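Local coordinates for protein DyP-type peroxidase (Thermobifida cellulosilytica, PDB 4GS1) that probably uses hydrogen peroxide and a bound heme to oxidise dyes and other substrates, as a member of the dye-decolorizing peroxidase family, at residues R25-M28 with A29-A33; S114-E117 with A118-A121. All blocks are in the same frame, centred on the assembly; numbering follows the deposited sequence.

Contact 1 of 2, residues R25-M28 with A29-A33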
loop_
_atom_site.group_PDB
_atom_site.type_symbol
_atom_site.label_atom_id
_atom_site.label_comp_id
_atom_site.label_asym_id
_atom_site.label_seq_id
_atom_site.Cartn_x
_atom_site.Cartn_y
_atom_site.Cartn_z
ATOM N N ARG B 25 -19.403 -9.952 2.889
ATOM C CA ARG B 25 -18.525 -8.803 2.659
ATOM C C ARG B 25 -17.811 -8.365 3.933
ATOM O O ARG B 25 -16.716 -7.809 3.874
ATOM C CB ARG B 25 -19.298 -7.625 2.043
ATOM C CG ARG B 25 -19.770 -7.890 0.616
ATOM C CD ARG B 25 -20.474 -6.696 -0.027
ATOM N NE ARG B 25 -20.969 -7.080 -1.350
ATOM C CZ ARG B 25 -22.198 -6.856 -1.799
ATOM N NH1 ARG B 25 -23.077 -6.207 -1.044
ATOM N NH2 ARG B 25 -22.548 -7.275 -3.012
ATOM N N LEU B 26 -18.429 -8.619 5.085
ATOM C CA LEU B 26 -17.825 -8.226 6.361
ATOM C C LEU B 26 -16.984 -9.327 7.008
ATOM O O LEU B 26 -16.250 -9.062 7.966
ATOM C CB LEU B 26 -18.904 -7.755 7.347
ATOM C CG LEU B 26 -19.454 -6.356 7.098
ATOM C CD1 LEU B 26 -20.525 -6.017 8.118
ATOM C CD2 LEU B 26 -18.335 -5.325 7.154
ATOM N N ASP B 27 -17.082 -10.548 6.486
ATOM C CA ASP B 27 -16.518 -11.715 7.167
ATOM C C ASP B 27 -14.996 -11.686 7.324
ATOM O O ASP B 27 -14.480 -12.028 8.387
ATOM C CB ASP B 27 -16.943 -13.011 6.476
ATOM C CG ASP B 27 -16.774 -14.224 7.368
ATOM O OD1 ASP B 27 -17.124 -14.132 8.563
ATOM O OD2 ASP B 27 -16.287 -15.265 6.882
ATOM N N MET B 28 -14.274 -11.295 6.277
ATOM C CA MET B 28 -12.818 -11.322 6.349
ATOM C C MET B 28 -12.283 -10.302 7.355
ATOM O O MET B 28 -11.286 -10.548 8.034
ATOM C CB MET B 28 -12.191 -11.111 4.961
ATOM C CG MET B 28 -12.349 -12.301 4.010
ATOM S SD MET B 28 -11.566 -13.816 4.620
ATOM C CE MET B 28 -9.832 -13.381 4.479
ATOM N N ALA B 29 -12.954 -9.159 7.461
ATOM C CA ALA B 29 -12.523 -8.124 8.388
ATOM C C ALA B 29 -12.857 -8.512 9.822
ATOM O O ALA B 29 -12.150 -8.136 10.758
ATOM C CB ALA B 29 -13.171 -6.793 8.035
ATOM N N ARG B 30 -13.929 -9.283 9.985
ATOM C CA ARG B 30 -14.481 -9.578 11.308
ATOM C C ARG B 30 -13.823 -10.771 12.014
ATOM O O ARG B 30 -13.649 -10.763 13.240
ATOM C CB ARG B 30 -15.997 -9.804 11.186
ATOM C CG ARG B 30 -16.605 -10.647 12.293
ATOM C CD ARG B 30 -18.060 -11.022 11.999
ATOM N NE ARG B 30 -18.187 -12.169 11.096
ATOM C CZ ARG B 30 -17.978 -13.435 11.454
ATOM N NH1 ARG B 30 -17.607 -13.731 12.693
ATOM N NH2 ARG B 30 -18.128 -14.409 10.568
ATOM N N ARG B 31 -13.445 -11.788 11.245
ATOM C CA ARG B 31 -13.027 -13.070 11.817
ATOM C C ARG B 31 -11.543 -13.144 12.161
ATOM O O ARG B 31 -10.735 -12.390 11.611
ATOM C CB ARG B 31 -13.336 -14.191 10.829
ATOM C CG ARG B 31 -12.476 -14.106 9.579
ATOM C CD ARG B 31 -12.940 -15.051 8.478
ATOM N NE ARG B 31 -12.264 -16.345 8.533
ATOM C CZ ARG B 31 -11.021 -16.564 8.109
ATOM N NH1 ARG B 31 -10.291 -15.571 7.610
ATOM N NH2 ARG B 31 -10.500 -17.781 8.195
ATOM N N ARG B 32 -11.194 -14.076 13.048
ATOM C CA ARG B 32 -9.797 -14.440 13.270
ATOM C C ARG B 32 -9.383 -15.464 12.221
ATOM O O ARG B 32 -10.205 -16.251 11.762
ATOM C CB ARG B 32 -9.615 -15.059 14.655
ATOM C CG ARG B 32 -10.141 -14.208 15.791
ATOM C CD ARG B 32 -9.048 -13.882 16.795
ATOM N NE ARG B 32 -9.520 -12.964 17.832
ATOM C CZ ARG B 32 -9.013 -11.756 18.069
ATOM N NH1 ARG B 32 -7.988 -11.302 17.356
ATOM N NH2 ARG B 32 -9.529 -11.003 19.037
ATOM N N ALA B 33 -8.110 -15.464 11.840
ATOM C CA ALA B 33 -7.606 -16.518 10.962
ATOM C C ALA B 33 -7.608 -17.850 11.717
ATOM O O ALA B 33 -7.621 -17.869 12.949
ATOM C CB ALA B 33 -6.205 -16.184 10.471
HETATM O O HOH W 1 -14.324 -8.136 5.144
#

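Contact 2 of 2, residues S114-E117 with A118-A121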
loop_
_atom_site.group_PDB
_atom_site.type_symbol
_atom_site.label_atom_id
_atom_site.label_comp_id
_atom_site.label_asym_id
_atom_site.label_seq_id
_atom_site.Cartn_x
_atom_site.Cartn_y
_atom_site.Cartn_z
ATOM N N SER B 114 20.349 -20.352 2.685
ATOM C CA SER B 114 21.549 -19.684 3.203
ATOM C C SER B 114 21.654 -19.725 4.731
ATOM O O SER B 114 22.750 -19.591 5.283
ATOM C CB SER B 114 21.613 -18.241 2.704
ATOM O OG SER B 114 20.440 -17.530 3.074
ATOM N N LEU B 115 20.526 -19.900 5.416
ATOM C CA LEU B 115 20.553 -20.071 6.869
ATOM C C LEU B 115 21.272 -21.364 7.211
ATOM O O LEU B 115 22.099 -21.409 8.128
ATOM C CB LEU B 115 19.135 -20.099 7.457
ATOM C CG LEU B 115 19.109 -20.173 8.991
ATOM C CD1 LEU B 115 19.417 -18.811 9.605
ATOM C CD2 LEU B 115 17.791 -20.698 9.517
ATOM N N LEU B 116 20.950 -22.424 6.477
ATOM C CA LEU B 116 21.567 -23.721 6.737
ATOM C C LEU B 116 23.058 -23.662 6.435
ATOM O O LEU B 116 23.867 -24.264 7.149
ATOM C CB LEU B 116 20.869 -24.835 5.944
ATOM C CG LEU B 116 19.546 -25.340 6.536
ATOM C CD1 LEU B 116 18.385 -24.348 6.332
ATOM C CD2 LEU B 116 19.187 -26.687 5.944
ATOM N N GLU B 117 23.432 -22.914 5.401
ATOM C CA GLU B 117 24.853 -22.732 5.096
ATOM C C GLU B 117 25.582 -22.012 6.238
ATOM O O GLU B 117 26.665 -22.427 6.653
ATOM C CB GLU B 117 25.053 -21.996 3.762
ATOM C CG GLU B 117 24.518 -22.756 2.543
ATOM C CD GLU B 117 25.007 -24.206 2.471
ATOM O OE1 GLU B 117 26.184 -24.465 2.814
ATOM O OE2 GLU B 117 24.211 -25.092 2.072
ATOM N N ALA B 118 24.976 -20.947 6.760
ATOM C CA ALA B 118 25.569 -20.211 7.879
ATOM C C ALA B 118 25.708 -21.072 9.136
ATOM O O ALA B 118 26.616 -20.860 9.937
ATOM C CB ALA B 118 24.754 -18.962 8.188
ATOM N N MET B 119 24.798 -22.028 9.315
ATOM C CA MET B 119 24.853 -22.918 10.476
ATOM C C MET B 119 25.759 -24.124 10.235
ATOM O O MET B 119 25.840 -25.006 11.091
ATOM C CB MET B 119 23.452 -23.415 10.857
ATOM C CG MET B 119 22.474 -22.319 11.231
ATOM S SD MET B 119 20.858 -22.934 11.766
ATOM C CE MET B 119 20.299 -23.807 10.309
ATOM N N ASP B 120 26.428 -24.157 9.080
ATOM C CA ASP B 120 27.260 -25.302 8.690
ATOM C C ASP B 120 26.412 -26.570 8.768
ATOM O O ASP B 120 26.803 -27.571 9.371
ATOM C CB ASP B 120 28.514 -25.400 9.577
ATOM C CG ASP B 120 29.544 -26.389 9.046
ATOM O OD1 ASP B 120 29.603 -26.615 7.818
ATOM O OD2 ASP B 120 30.306 -26.943 9.867
ATOM N N ALA B 121 25.235 -26.507 8.152
ATOM C CA ALA B 121 24.267 -27.595 8.222
ATOM C C ALA B 121 23.779 -28.039 6.848
ATOM O O ALA B 121 22.595 -28.332 6.669
ATOM C CB ALA B 121 23.089 -27.193 9.096
#

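Contact 1 of 2, residues R25-M28 with A29-A33
D27 and R31 meet at the C-terminal end of helix 21-30, where the chain leaves helical geometry. The backbone N of R31 donates to D27 O, 3.0 Å away. The R31 side chain folds back over the same carbonyl: with chi1 at 68°, CG sits between backbone N and carbonyl carbon and comes within 3.1 Å of D27 O. Beyond it, R31 CD passes 3.7 Å from D27 OD2. R31 then bends and runs alongside M28, bringing NH1 to 3.7 Å from M28 SD. A chi1 of -161° puts CG of D27 beside its carbonyl carbon and carries the carboxylate alongside R30 and R31. OD1 is modelled beside NH2 of R30 as a salt bridge, but these two atoms sit too close together, so its detail is doubtful. R30 N makes weak bonds to both L26 O and D27 O, while a water stands between R25 O and A29 N, a pair four residues apart that would be bonded directly in a regular helix.

Farther out, R46 forms a salt bridge with D27 OD2, and S104 OG donates to M28 O and takes a weak bond from R31 NH1. L26 packs on L26 of the second subunit, placing this helix at the dimer interface. Cut back to an alanine, R31 would keep its backbone bond to D27 O, but losing CG, CD and the guanidinium would probably leave the thioether of M28 without its neighbour and S104 OG without its weak partner. The salt bridge from R46, with R31 NE nearby but beyond salt-bridge range, probably offsets the cost of holding a carboxylate at the partly negative C-terminal end of a helix, an end that suits arginines.

Contact 2 of 2, residues S114-E117 with A118-A121
A118 closes the last regular turn of helix 113-118: its N donates to S114 O at 3.0 Å, and its CB lies over the carbonyl oxygens of S114 and L115. M119 follows, with N bonded to L115 O and, weakly, to L116 O. Its side chain starts with CG anti to the carbonyl carbon and then bends at chi3 (-61°), which swings CE back across the helix to 4.0 Å from L115 CG and 4.1 Å from L116 CG. The methyl therefore packs against both leucines, and helix 66-90, through A73, and L392 lie against this apolar patch. D120 takes a positive phi of 54°; its N reaches E117 O at 3.0 Å from above the carbonyl plane. A121 completes the Schellman motif, its N donating to L116 O at 2.8 Å, and its CB rests 3.6 Å from that same oxygen.

On the polar side, E117 OE2 forms a salt bridge with R125, and S114 OG hydrogen-bonds D148. Main-chain amides thus satisfy the carbonyls of the final turn as the chain leaves the helix, while the bent M119 side chain lies over L115 O and sets its methyl against the two leucines.

How the contacts relate
Both contacts finish a short helix and both are partly buried, yet they end it by different means. Contact 1 lies on helix 21-30 and adds charged side chains to its backbone bonds, with R31 folded back over the last turn. Contact 2 follows strand 106-111 and closes with a Schellman turn over an apolar side. Contact 1 packs its L26 face on the second subunit, whereas contact 2 touches no other chain and packs within its own on helix 66-90 and helix 390-393. Their centres are about 39 Å apart and their nearest atoms about 24 Å, so neither touches the other. In each, an arginine from elsewhere in the chain pairs with an acidic residue.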